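Putative Transcriptional Regulator (Rhodococcus sp., PDB 2IA2) is probably a DNA-binding transcriptional regulator of the IclR family, joining a helix-turn-helix domain to a GAF-like domain that may sense a small-molecule effector. Local coordinates at residues A[146-151]-A[203-208]; A[168-173]-A[184-189]; A[198-203]-A[244-249]. All blocks are in the same frame, centred on the assembly; numbering follows the deposited sequence.

Interaction 1 (A[146-151]-A[203-208]); sequences YATSMG and QELEAG
Ala147 and Leu205 bring the two backbones together, their CA atoms 5.6 Å apart, yet no hydrogen bond links segments 146-151 and 203-208. The meeting lies in the GAF-like C-terminal domain of an IclR-type protein, where the turn entering helix 149-156 faces the connection between antiparallel strands 199-202 and 209-217. Ala147 suits this close approach because its methyl adds little bulk. Its carbonyl O lies 3.5 Å from Leu205 CB, and its CB meets Leu205 CD1 at 4.3 Å. Leu205 CG stands anti to the backbone N (chi1 -177°), and leucine suits its place because its forked end offers a methyl to each neighbour: CD1 takes the alanine, while CD2 touches Thr148 CG2 at 4.0 Å. The threonine and leucine side chains run alongside one another, with their ends turned the same way. Threonine serves two surroundings at once. Its methyl joins the apolar contact, whereas OG1 accepts Gly151 N at 2.9 Å as the N-cap of helix 149-156, through a bond bent to 135°. The loop has its own polar ties. Glu204 forms a salt bridge through OE1 with Arg152 of that same helix, and this carboxylate oxygen also accepts the backbone N of Ile180, so a charge in a buried place is gripped twice. Gly208 adopts backbone angles at which a beta carbon would be jammed against the preceding carbonyl, a conformation natural to glycine. Its N donates to Gln203 OE1 at 2.6 Å, approaching tilted 32° from the amide carbonyl plane.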
ATOM      1  N   TYR A 146     -26.076  -4.873 -15.431  1.00 34.40           N
ATOM      2  CA  TYR A 146     -27.467  -5.247 -15.051  1.00 34.93           C
ATOM      3  C   TYR A 146     -27.773  -6.737 -15.036  1.00 34.83           C
ATOM      4  O   TYR A 146     -28.752  -7.156 -14.422  1.00 36.80           O
ATOM      5  CB  TYR A 146     -28.523  -4.544 -15.931  1.00 35.54           C
ATOM      6  CG  TYR A 146     -28.787  -5.177 -17.284  1.00 35.86           C
ATOM      7  CD1 TYR A 146     -29.787  -6.135 -17.441  1.00 35.54           C
ATOM      8  CD2 TYR A 146     -28.039  -4.804 -18.407  1.00 33.19           C
ATOM      9  CE1 TYR A 146     -30.042  -6.721 -18.703  1.00 36.75           C
ATOM     10  CE2 TYR A 146     -28.268  -5.357 -19.660  1.00 35.73           C
ATOM     11  CZ  TYR A 146     -29.284  -6.312 -19.806  1.00 38.54           C
ATOM     12  OH  TYR A 146     -29.537  -6.865 -21.038  1.00 42.27           O
ATOM     13  N   ALA A 147     -26.977  -7.530 -15.743  1.00 34.41           N
ATOM     14  CA  ALA A 147     -27.284  -8.936 -15.931  1.00 34.24           C
ATOM     15  C   ALA A 147     -26.272  -9.871 -15.262  1.00 33.24           C
ATOM     16  O   ALA A 147     -26.287 -11.082 -15.508  1.00 33.43           O
ATOM     17  CB  ALA A 147     -27.436  -9.264 -17.465  1.00 35.83           C
ATOM     18  N   THR A 148     -25.422  -9.313 -14.390  1.00 31.43           N
ATOM     19  CA  THR A 148     -24.422 -10.100 -13.662  1.00 29.04           C
ATOM     20  C   THR A 148     -24.570  -9.832 -12.173  1.00 28.96           C
ATOM     21  O   THR A 148     -25.065  -8.757 -11.790  1.00 30.36           O
ATOM     22  CB  THR A 148     -22.995  -9.696 -14.105  1.00 28.21           C
ATOM     23  OG1 THR A 148     -22.846  -8.313 -13.845  1.00 29.47           O
ATOM     24  CG2 THR A 148     -22.793  -9.962 -15.584  1.00 25.70           C
ATOM     25  N   SER A 149     -24.132 -10.779 -11.347  1.00 26.82           N
ATOM     26  CA  SER A 149     -24.211 -10.640  -9.922  1.00 27.75           C
ATOM     27  C   SER A 149     -23.247  -9.570  -9.451  1.00 26.29           C
ATOM     28  O   SER A 149     -23.609  -8.748  -8.649  1.00 25.60           O
ATOM     29  CB  SER A 149     -23.990 -11.996  -9.183  1.00 27.06           C
ATOM     30  OG  SER A 149     -22.663 -12.518  -9.339  1.00 27.87           O
HETATM   31  N   MSE A 150     -22.015  -9.585  -9.971  1.00 26.32           N
HETATM   32  CA  MSE A 150     -21.041  -8.539  -9.671  1.00 26.91           C
HETATM   33  C   MSE A 150     -21.554  -7.146 -10.126  1.00 25.53           C
HETATM   34  O   MSE A 150     -21.394  -6.174  -9.421  1.00 26.42           O
HETATM   35  CB  MSE A 150     -19.700  -8.869 -10.337  1.00 26.28           C
HETATM   36  CG  MSE A 150     -19.040 -10.007  -9.588  1.00 25.81           C
HETATM   37 SE   MSE A 150     -17.207 -10.385 -10.066  1.00 35.89          SE
HETATM   38  CE  MSE A 150     -17.428 -10.921 -11.913  1.00 21.91           C
ATOM     39  N   GLY A 151     -22.185  -7.075 -11.283  1.00 24.23           N
ATOM     40  CA  GLY A 151     -22.730  -5.824 -11.777  1.00 25.39           C
ATOM     41  C   GLY A 151     -23.764  -5.225 -10.868  1.00 26.61           C
ATOM     42  O   GLY A 151     -23.728  -4.015 -10.614  1.00 28.68           O
ATOM     43  N   GLN A 203     -29.584 -17.480 -13.630  1.00 37.06           N
ATOM     44  CA  GLN A 203     -29.791 -17.694 -15.081  1.00 38.34           C
ATOM     45  C   GLN A 203     -30.417 -16.532 -15.870  1.00 38.96           C
ATOM     46  O   GLN A 203     -31.200 -16.762 -16.782  1.00 40.75           O
ATOM     47  CB  GLN A 203     -30.560 -19.004 -15.349  1.00 38.78           C
ATOM     48  CG  GLN A 203     -30.215 -20.116 -14.381  1.00 37.89           C
ATOM     49  CD  GLN A 203     -30.921 -21.400 -14.676  1.00 41.49           C
ATOM     50  OE1 GLN A 203     -30.878 -21.879 -15.799  1.00 46.29           O
ATOM     51  NE2 GLN A 203     -31.534 -21.999 -13.658  1.00 38.71           N
ATOM     52  N   GLU A 204     -30.048 -15.296 -15.534  1.00 39.11           N
ATOM     53  CA  GLU A 204     -30.517 -14.131 -16.285  1.00 39.04           C
ATOM     54  C   GLU A 204     -29.532 -13.744 -17.392  1.00 38.88           C
ATOM     55  O   GLU A 204     -29.877 -12.968 -18.304  1.00 39.34           O
ATOM     56  CB  GLU A 204     -30.728 -12.946 -15.358  1.00 39.44           C
ATOM     57  CG  GLU A 204     -31.859 -13.160 -14.348  1.00 39.10           C
ATOM     58  CD  GLU A 204     -32.196 -11.896 -13.582  1.00 41.03           C
ATOM     59  OE1 GLU A 204     -32.324 -10.837 -14.220  1.00 42.10           O
ATOM     60  OE2 GLU A 204     -32.354 -11.953 -12.355  1.00 40.90           O
ATOM     61  N   LEU A 205     -28.322 -14.290 -17.306  1.00 36.59           N
ATOM     62  CA  LEU A 205     -27.273 -13.991 -18.280  1.00 36.37           C
ATOM     63  C   LEU A 205     -27.267 -15.118 -19.312  1.00 36.51           C
ATOM     64  O   LEU A 205     -27.396 -14.886 -20.518  1.00 36.62           O
ATOM     65  CB  LEU A 205     -25.897 -13.843 -17.599  1.00 34.40           C
ATOM     66  CG  LEU A 205     -24.690 -13.466 -18.481  1.00 35.70           C
ATOM     67  CD1 LEU A 205     -24.894 -12.173 -19.273  1.00 34.56           C
ATOM     68  CD2 LEU A 205     -23.422 -13.389 -17.615  1.00 33.55           C
ATOM     69  N   GLU A 206     -27.167 -16.341 -18.818  1.00 36.01           N
ATOM     70  CA  GLU A 206     -27.163 -17.499 -19.692  1.00 36.85           C
ATOM     71  C   GLU A 206     -27.923 -18.620 -18.986  1.00 36.20           C
ATOM     72  O   GLU A 206     -27.839 -18.772 -17.760  1.00 35.46           O
ATOM     73  CB  GLU A 206     -25.694 -17.858 -19.997  1.00 37.13           C
ATOM     74  CG  GLU A 206     -25.489 -18.807 -21.130  1.00 40.97           C
ATOM     75  CD  GLU A 206     -24.075 -18.786 -21.634  1.00 44.88           C
ATOM     76  OE1 GLU A 206     -23.722 -17.893 -22.428  1.00 47.96           O
ATOM     77  OE2 GLU A 206     -23.299 -19.663 -21.234  1.00 48.21           O
ATOM     78  N   ALA A 207     -28.706 -19.391 -19.739  1.00 36.92           N
ATOM     79  CA  ALA A 207     -29.497 -20.476 -19.140  1.00 36.55           C
ATOM     80  C   ALA A 207     -28.539 -21.518 -18.548  1.00 35.45           C
ATOM     81  O   ALA A 207     -27.527 -21.800 -19.126  1.00 32.72           O
ATOM     82  CB  ALA A 207     -30.425 -21.137 -20.193  1.00 38.60           C
ATOM     83  N   GLY A 208     -28.881 -22.094 -17.398  1.00 35.54           N
ATOM     84  CA  GLY A 208     -27.995 -23.092 -16.790  1.00 35.22           C
ATOM     85  C   GLY A 208     -26.816 -22.506 -16.007  1.00 33.67           C
ATOM     86  O   GLY A 208     -25.973 -23.255 -15.523  1.00 33.54           O
TER

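Interaction 2 (A[168-173]-A[184-189]); sequences EKLDIQ and DELKAA
Leu186 CD2 rests against both Leu170 CD2 and Ile172 CD1, joining two parts of the helical segment between strands 142-144 and 199-202 of the GAF-like domain: the chain just leaving helix 160-169 and the early turns of helix 183-196. The backbones stay well apart, 9.1 Å between the CA atoms of Ile172 and Leu186, so side-chain length must bridge the gap. Each leucine does this in the same extended rotamer. In Leu186 the CG lies anti to the backbone N (chi1 174°), which carries the branch off the helix, and chi2 of 55° leaves CD2 anti to CA, so that this methyl points onward and meets both partners. Leu170 has nearly the same shape, with chi1 -177°, but its chain stands almost perpendicular to that of Leu186, and the CD2 methyls of Leu170 and Leu186 meet at 3.5 Å, closer than two methyls normally sit. Leu186 also packs on Leu167 of helix 160-169 and on Arg152 of helix 149-156, which explains why a large apolar residue sits at this helix position while Asp184, Glu185 and Ala188 are exposed. Ile172 reaches in differently. Isoleucine fits the extended backbone here, its long branch spanning the gap. Its CG1 lies beside the backbone N and anti to the carbonyl carbon, and its side chain runs antiparallel alongside that of Leu186. The nearly straight chain beyond CG1 puts Ile172 CD1 4.0 Å from Leu186 CD2.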
ATOM      1  N   GLU A 168     -32.019   5.224 -16.136  1.00 53.44           N
ATOM      2  CA  GLU A 168     -32.665   5.992 -17.214  1.00 57.55           C
ATOM      3  C   GLU A 168     -32.074   5.678 -18.604  1.00 56.68           C
ATOM      4  O   GLU A 168     -32.797   5.467 -19.565  1.00 57.73           O
ATOM      5  CB  GLU A 168     -32.537   7.489 -16.913  1.00 58.15           C
ATOM      6  CG  GLU A 168     -33.645   8.354 -17.497  1.00 62.19           C
ATOM      7  CD  GLU A 168     -33.646   9.768 -16.903  1.00 64.13           C
ATOM      8  OE1 GLU A 168     -33.008   9.992 -15.825  1.00 66.84           O
ATOM      9  OE2 GLU A 168     -34.292  10.660 -17.519  1.00 71.00           O
ATOM     10  N   LYS A 169     -30.750   5.631 -18.676  1.00 56.22           N
ATOM     11  CA  LYS A 169     -30.016   5.371 -19.901  1.00 56.21           C
ATOM     12  C   LYS A 169     -30.062   3.891 -20.382  1.00 55.05           C
ATOM     13  O   LYS A 169     -29.799   3.605 -21.549  1.00 55.34           O
ATOM     14  CB  LYS A 169     -28.555   5.857 -19.724  1.00 55.75           C
ATOM     15  CG  LYS A 169     -27.622   5.481 -20.898  1.00 58.52           C
ATOM     16  CD  LYS A 169     -26.615   6.581 -21.259  1.00 62.69           C
ATOM     17  CE  LYS A 169     -25.277   6.397 -20.530  1.00 64.92           C
ATOM     18  NZ  LYS A 169     -24.439   7.654 -20.591  1.00 66.84           N
ATOM     19  N   LEU A 170     -30.390   2.961 -19.489  1.00 53.88           N
ATOM     20  CA  LEU A 170     -30.238   1.531 -19.763  1.00 52.45           C
ATOM     21  C   LEU A 170     -31.280   0.971 -20.718  1.00 53.69           C
ATOM     22  O   LEU A 170     -32.484   1.231 -20.594  1.00 54.40           O
ATOM     23  CB  LEU A 170     -30.250   0.721 -18.460  1.00 51.75           C
ATOM     24  CG  LEU A 170     -30.033  -0.798 -18.561  1.00 50.08           C
ATOM     25  CD1 LEU A 170     -28.757  -1.184 -19.241  1.00 43.97           C
ATOM     26  CD2 LEU A 170     -30.103  -1.412 -17.175  1.00 49.71           C
ATOM     27  N   ASP A 171     -30.780   0.192 -21.662  1.00 54.53           N
ATOM     28  CA  ASP A 171     -31.581  -0.604 -22.608  1.00 56.09           C
ATOM     29  C   ASP A 171     -31.519  -2.051 -22.095  1.00 55.48           C
ATOM     30  O   ASP A 171     -30.577  -2.774 -22.413  1.00 55.72           O
ATOM     31  CB  ASP A 171     -30.912  -0.471 -23.993  1.00 56.32           C
ATOM     32  CG  ASP A 171     -31.647  -1.209 -25.120  1.00 59.40           C
ATOM     33  OD1 ASP A 171     -32.787  -1.708 -24.897  1.00 60.63           O
ATOM     34  OD2 ASP A 171     -31.056  -1.261 -26.245  1.00 58.37           O
ATOM     35  N   ILE A 172     -32.496  -2.457 -21.283  1.00 55.71           N
ATOM     36  CA  ILE A 172     -32.555  -3.819 -20.742  1.00 55.64           C
ATOM     37  C   ILE A 172     -32.943  -4.763 -21.864  1.00 56.72           C
ATOM     38  O   ILE A 172     -34.003  -4.592 -22.436  1.00 58.59           O
ATOM     39  CB  ILE A 172     -33.632  -3.937 -19.624  1.00 56.07           C
ATOM     40  CG1 ILE A 172     -33.271  -3.065 -18.420  1.00 55.51           C
ATOM     41  CG2 ILE A 172     -33.818  -5.398 -19.190  1.00 56.67           C
ATOM     42  CD1 ILE A 172     -34.415  -2.782 -17.466  1.00 55.30           C
ATOM     43  N   GLN A 173     -32.101  -5.736 -22.190  1.00 56.53           N
ATOM     44  CA  GLN A 173     -32.439  -6.757 -23.213  1.00 57.65           C
ATOM     45  C   GLN A 173     -32.904  -8.071 -22.583  1.00 57.39           C
ATOM     46  O   GLN A 173     -32.474  -8.410 -21.491  1.00 56.77           O
ATOM     47  CB  GLN A 173     -31.247  -7.037 -24.120  1.00 57.26           C
ATOM     48  CG  GLN A 173     -30.528  -5.798 -24.542  1.00 60.35           C
ATOM     49  CD  GLN A 173     -29.798  -5.966 -25.838  1.00 64.47           C
ATOM     50  OE1 GLN A 173     -28.829  -6.733 -25.940  1.00 66.47           O
ATOM     51  NE2 GLN A 173     -30.244  -5.233 -26.849  1.00 66.78           N
ATOM     52  N   ASP A 184     -37.982  -0.665 -13.087  1.00 62.91           N
ATOM     53  CA  ASP A 184     -38.411  -0.621 -11.687  1.00 63.46           C
ATOM     54  C   ASP A 184     -38.095  -1.934 -10.913  1.00 61.60           C
ATOM     55  O   ASP A 184     -37.693  -1.911  -9.742  1.00 60.06           O
ATOM     56  CB  ASP A 184     -39.905  -0.268 -11.611  1.00 65.40           C
ATOM     57  CG  ASP A 184     -40.781  -1.243 -12.391  1.00 68.66           C
ATOM     58  OD1 ASP A 184     -40.801  -1.188 -13.650  1.00 70.91           O
ATOM     59  OD2 ASP A 184     -41.461  -2.065 -11.738  1.00 72.46           O
ATOM     60  N   GLU A 185     -38.285  -3.068 -11.579  1.00 60.52           N
ATOM     61  CA  GLU A 185     -37.950  -4.364 -11.005  1.00 59.14           C
ATOM     62  C   GLU A 185     -36.424  -4.530 -10.890  1.00 56.30           C
ATOM     63  O   GLU A 185     -35.925  -5.111  -9.922  1.00 55.00           O
ATOM     64  CB  GLU A 185     -38.524  -5.468 -11.877  1.00 60.38           C
ATOM     65  CG  GLU A 185     -38.487  -6.833 -11.242  1.00 62.16           C
ATOM     66  CD  GLU A 185     -38.844  -7.925 -12.222  1.00 66.16           C
ATOM     67  OE1 GLU A 185     -39.304  -7.609 -13.357  1.00 67.46           O
ATOM     68  OE2 GLU A 185     -38.651  -9.107 -11.850  1.00 68.06           O
ATOM     69  N   LEU A 186     -35.698  -3.998 -11.868  1.00 53.70           N
ATOM     70  CA  LEU A 186     -34.248  -4.004 -11.797  1.00 51.59           C
ATOM     71  C   LEU A 186     -33.746  -3.152 -10.640  1.00 50.84           C
ATOM     72  O   LEU A 186     -32.906  -3.599  -9.883  1.00 50.03           O
ATOM     73  CB  LEU A 186     -33.606  -3.563 -13.116  1.00 50.66           C
ATOM     74  CG  LEU A 186     -32.071  -3.377 -13.133  1.00 49.16           C
ATOM     75  CD1 LEU A 186     -31.279  -4.620 -12.668  1.00 45.28           C
ATOM     76  CD2 LEU A 186     -31.666  -3.016 -14.538  1.00 47.42           C
ATOM     77  N   LYS A 187     -34.260  -1.932 -10.499  1.00 50.58           N
ATOM     78  CA  LYS A 187     -33.868  -1.056  -9.407  1.00 50.88           C
ATOM     79  C   LYS A 187     -34.104  -1.747  -8.065  1.00 50.74           C
ATOM     80  O   LYS A 187     -33.298  -1.612  -7.139  1.00 50.30           O
ATOM     81  CB  LYS A 187     -34.710   0.219  -9.452  1.00 51.95           C
ATOM     82  CG  LYS A 187     -34.211   1.368  -8.606  1.00 51.51           C
ATOM     83  CD  LYS A 187     -35.243   2.475  -8.667  1.00 54.86           C
ATOM     84  CE  LYS A 187     -34.708   3.834  -8.216  1.00 56.92           C
ATOM     85  NZ  LYS A 187     -33.896   3.757  -7.014  1.00 53.16           N
ATOM     86  N   ALA A 188     -35.221  -2.466  -7.969  1.00 50.64           N
ATOM     87  CA  ALA A 188     -35.585  -3.179  -6.745  1.00 49.89           C
ATOM     88  C   ALA A 188     -34.595  -4.302  -6.431  1.00 48.27           C
ATOM     89  O   ALA A 188     -34.202  -4.475  -5.280  1.00 47.99           O
ATOM     90  CB  ALA A 188     -36.987  -3.728  -6.866  1.00 51.11           C
ATOM     91  N   ALA A 189     -34.203  -5.068  -7.452  1.00 46.27           N
ATOM     92  CA  ALA A 189     -33.217  -6.125  -7.287  1.00 44.60           C
ATOM     93  C   ALA A 189     -31.872  -5.537  -6.821  1.00 44.01           C
ATOM     94  O   ALA A 189     -31.205  -6.104  -5.950  1.00 44.09           O
ATOM     95  CB  ALA A 189     -33.060  -6.896  -8.578  1.00 43.94           C
TER

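Interaction 3 (A[198-203]-A[244-249]); sequences ICVLDQ and DLIPSL
Asp202 OD1, at the end of strand 199-202, the edge strand of the antiparallel sheet of the GAF-like domain, is gripped by two groups: Arg210 NE of the neighbouring strand in a salt bridge, and Gln203 NE2 at 3.2 Å with an N-H...O angle of 149°. The amide meets the oxygen on its syn side, 24° out of the carboxylate plane, while OD2 pairs with Arg178 NH2. Two arginines and an amide should therefore favour the charged carboxylate and hold its rotation. The apolar contact is made at the start of the strand and by Ile198 just before it, and packs the beginning of helix 246-264 on one face of the sheet. Ile246, in the first turn of the helix, carries the contact with both of its branches. Its CG2 touches Ile198 CD1 at 3.8 Å. Its CD1 reaches onward to that same Ile198 CD1, again at 3.8 Å, and to Val200 CG2 at 3.9 Å. Both strand-side residues lie nearly perpendicular to Ile246, and the contacts are made methyl to methyl. Ile198 holds CG1 between its own N and carbonyl carbon (chi1 59°), and from there CD1 can touch two methyls of the helix residue. Beta-branched residues suit the extended chain of 198 and 200. Between them, the CB of Cys199 points away from this helix, and its side chain touches Ser149, Arg152 and Val153 of helix 149-156, so the strand is covered by helices on two sides. Ile246 also rests on Met212 of strand 209-217, as do Leu245 and Leu249 nearby. The helix closes its first turn with Leu249 N bonded to Leu245 O at 3.0 Å.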
ATOM      1  N   ILE A 198     -25.264  -9.276  -0.606  1.00 35.36           N
ATOM      2  CA  ILE A 198     -24.910 -10.253  -1.642  1.00 34.51           C
ATOM      3  C   ILE A 198     -25.930 -10.197  -2.756  1.00 34.04           C
ATOM      4  O   ILE A 198     -26.991  -9.643  -2.561  1.00 33.51           O
ATOM      5  CB  ILE A 198     -24.820 -11.719  -1.146  1.00 35.53           C
ATOM      6  CG1 ILE A 198     -26.130 -12.153  -0.564  1.00 39.32           C
ATOM      7  CG2 ILE A 198     -23.629 -11.915  -0.198  1.00 37.13           C
ATOM      8  CD1 ILE A 198     -26.385 -13.642  -0.697  1.00 46.69           C
ATOM      9  N   CYS A 199     -25.584 -10.762  -3.923  1.00 32.53           N
ATOM     10  CA  CYS A 199     -26.499 -10.849  -5.027  1.00 32.01           C
ATOM     11  C   CYS A 199     -26.395 -12.251  -5.540  1.00 32.24           C
ATOM     12  O   CYS A 199     -25.286 -12.764  -5.695  1.00 31.70           O
ATOM     13  CB  CYS A 199     -26.090  -9.856  -6.136  1.00 30.44           C
ATOM     14  SG  CYS A 199     -27.083 -10.038  -7.625  1.00 33.06           S
ATOM     15  N   VAL A 200     -27.522 -12.896  -5.730  1.00 31.83           N
ATOM     16  CA  VAL A 200     -27.576 -14.143  -6.440  1.00 32.58           C
ATOM     17  C   VAL A 200     -28.288 -13.943  -7.745  1.00 34.03           C
ATOM     18  O   VAL A 200     -29.381 -13.431  -7.786  1.00 34.40           O
ATOM     19  CB  VAL A 200     -28.252 -15.235  -5.664  1.00 33.65           C
ATOM     20  CG1 VAL A 200     -28.255 -16.491  -6.420  1.00 33.67           C
ATOM     21  CG2 VAL A 200     -27.612 -15.430  -4.351  1.00 33.08           C
ATOM     22  N   LEU A 201     -27.623 -14.318  -8.816  1.00 33.16           N
ATOM     23  CA  LEU A 201     -28.171 -14.202 -10.135  1.00 35.32           C
ATOM     24  C   LEU A 201     -28.447 -15.558 -10.689  1.00 35.58           C
ATOM     25  O   LEU A 201     -27.565 -16.337 -10.821  1.00 35.77           O
ATOM     26  CB  LEU A 201     -27.234 -13.441 -11.040  1.00 35.12           C
ATOM     27  CG  LEU A 201     -27.922 -12.845 -12.230  1.00 38.30           C
ATOM     28  CD1 LEU A 201     -27.490 -11.472 -12.425  1.00 39.35           C
ATOM     29  CD2 LEU A 201     -27.690 -13.680 -13.430  1.00 39.71           C
ATOM     30  N   ASP A 202     -29.705 -15.836 -10.960  1.00 37.13           N
ATOM     31  CA  ASP A 202     -30.158 -17.169 -11.334  1.00 37.38           C
ATOM     32  C   ASP A 202     -30.549 -17.185 -12.794  1.00 37.58           C
ATOM     33  O   ASP A 202     -31.656 -16.884 -13.146  1.00 38.72           O
ATOM     34  CB  ASP A 202     -31.333 -17.607 -10.485  1.00 38.73           C
ATOM     35  CG  ASP A 202     -31.795 -19.016 -10.804  1.00 41.49           C
ATOM     36  OD1 ASP A 202     -31.089 -19.748 -11.461  1.00 40.00           O
ATOM     37  OD2 ASP A 202     -32.875 -19.385 -10.378  1.00 44.89           O
ATOM     38  N   GLN A 203     -29.584 -17.480 -13.630  1.00 37.06           N
ATOM     39  CA  GLN A 203     -29.791 -17.694 -15.081  1.00 38.34           C
ATOM     40  C   GLN A 203     -30.417 -16.532 -15.870  1.00 38.96           C
ATOM     41  O   GLN A 203     -31.200 -16.762 -16.782  1.00 40.75           O
ATOM     42  CB  GLN A 203     -30.560 -19.004 -15.349  1.00 38.78           C
ATOM     43  CG  GLN A 203     -30.215 -20.116 -14.381  1.00 37.89           C
ATOM     44  CD  GLN A 203     -30.921 -21.400 -14.676  1.00 41.49           C
ATOM     45  OE1 GLN A 203     -30.878 -21.879 -15.799  1.00 46.29           O
ATOM     46  NE2 GLN A 203     -31.534 -21.999 -13.658  1.00 38.71           N
ATOM     47  N   ASP A 244     -23.533 -23.623   1.428  1.00 40.37           N
ATOM     48  CA  ASP A 244     -22.237 -24.155   1.030  1.00 41.12           C
ATOM     49  C   ASP A 244     -21.210 -23.200   0.389  1.00 38.56           C
ATOM     50  O   ASP A 244     -20.043 -23.537   0.408  1.00 40.32           O
ATOM     51  CB  ASP A 244     -22.436 -25.375   0.113  1.00 42.04           C
ATOM     52  CG  ASP A 244     -23.216 -26.519   0.812  1.00 49.44           C
ATOM     53  OD1 ASP A 244     -23.245 -26.615   2.099  1.00 51.41           O
ATOM     54  OD2 ASP A 244     -23.823 -27.299   0.052  1.00 52.69           O
ATOM     55  N   LEU A 245     -21.639 -22.086  -0.221  1.00 34.69           N
ATOM     56  CA  LEU A 245     -20.779 -21.249  -1.054  1.00 30.72           C
ATOM     57  C   LEU A 245     -20.825 -19.802  -0.603  1.00 29.53           C
ATOM     58  O   LEU A 245     -19.788 -19.148  -0.572  1.00 27.63           O
ATOM     59  CB  LEU A 245     -21.180 -21.275  -2.543  1.00 30.34           C
ATOM     60  CG  LEU A 245     -21.223 -22.653  -3.247  1.00 32.92           C
ATOM     61  CD1 LEU A 245     -21.600 -22.524  -4.735  1.00 31.53           C
ATOM     62  CD2 LEU A 245     -19.930 -23.333  -3.067  1.00 28.78           C
ATOM     63  N   ILE A 246     -22.017 -19.286  -0.307  1.00 27.54           N
ATOM     64  CA  ILE A 246     -22.136 -17.866  -0.014  1.00 28.01           C
ATOM     65  C   ILE A 246     -21.387 -17.511   1.306  1.00 27.38           C
ATOM     66  O   ILE A 246     -20.746 -16.507   1.349  1.00 27.64           O
ATOM     67  CB  ILE A 246     -23.619 -17.393  -0.013  1.00 28.63           C
ATOM     68  CG1 ILE A 246     -24.153 -17.403  -1.449  1.00 28.04           C
ATOM     69  CG2 ILE A 246     -23.768 -15.969   0.702  1.00 29.21           C
ATOM     70  CD1 ILE A 246     -25.672 -17.276  -1.562  1.00 29.03           C
ATOM     71  N   PRO A 247     -21.437 -18.362   2.368  1.00 28.59           N
ATOM     72  CA  PRO A 247     -20.643 -18.055   3.588  1.00 27.74           C
ATOM     73  C   PRO A 247     -19.158 -17.835   3.318  1.00 27.14           C
ATOM     74  O   PRO A 247     -18.566 -16.914   3.858  1.00 27.37           O
ATOM     75  CB  PRO A 247     -20.842 -19.315   4.459  1.00 28.97           C
ATOM     76  CG  PRO A 247     -22.242 -19.798   4.041  1.00 28.79           C
ATOM     77  CD  PRO A 247     -22.233 -19.605   2.546  1.00 28.65           C
ATOM     78  N   SER A 248     -18.566 -18.683   2.489  1.00 27.73           N
ATOM     79  CA  SER A 248     -17.154 -18.538   2.135  1.00 28.46           C
ATOM     80  C   SER A 248     -16.921 -17.304   1.296  1.00 26.79           C
ATOM     81  O   SER A 248     -15.961 -16.609   1.510  1.00 26.60           O
ATOM     82  CB  SER A 248     -16.670 -19.794   1.388  1.00 28.12           C
ATOM     83  OG  SER A 248     -16.755 -20.882   2.261  1.00 28.75           O
ATOM     84  N   LEU A 249     -17.810 -17.050   0.331  1.00 26.66           N
ATOM     85  CA  LEU A 249     -17.734 -15.837  -0.498  1.00 25.38           C
ATOM     86  C   LEU A 249     -17.693 -14.557   0.389  1.00 24.90           C
ATOM     87  O   LEU A 249     -16.883 -13.659   0.170  1.00 23.02           O
ATOM     88  CB  LEU A 249     -18.908 -15.831  -1.488  1.00 25.18           C
ATOM     89  CG  LEU A 249     -19.009 -14.538  -2.327  1.00 27.85           C
ATOM     90  CD1 LEU A 249     -17.808 -14.381  -3.205  1.00 27.75           C
ATOM     91  CD2 LEU A 249     -20.254 -14.531  -3.152  1.00 30.50           C
TER

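All three contacts lie in the GAF-like domain, and interaction 1, at the turn before helix 149-156, touches each of the other two. Interactions 1 and 2, centres about 13 Å apart, are joined by Tyr146: its OH is probably hydrogen-bonded to Gln173 N at 3.0 Å, and its CB packs on Leu170 CD2 at 3.7 Å and on Leu186 CD2 at 3.8 Å. Interaction 3, whose centre is about 12 Å from that of interaction 1, shares Gln203 with it, and Leu201 CD1 comes within 3.3 Å of Ala147 O. Interactions 2 and 3 do not touch, their nearest atoms about 6 Å apart. Interaction 1 thus connects helices 160-169 and 183-196 to the sheet edge, in the domain that probably senses effectors.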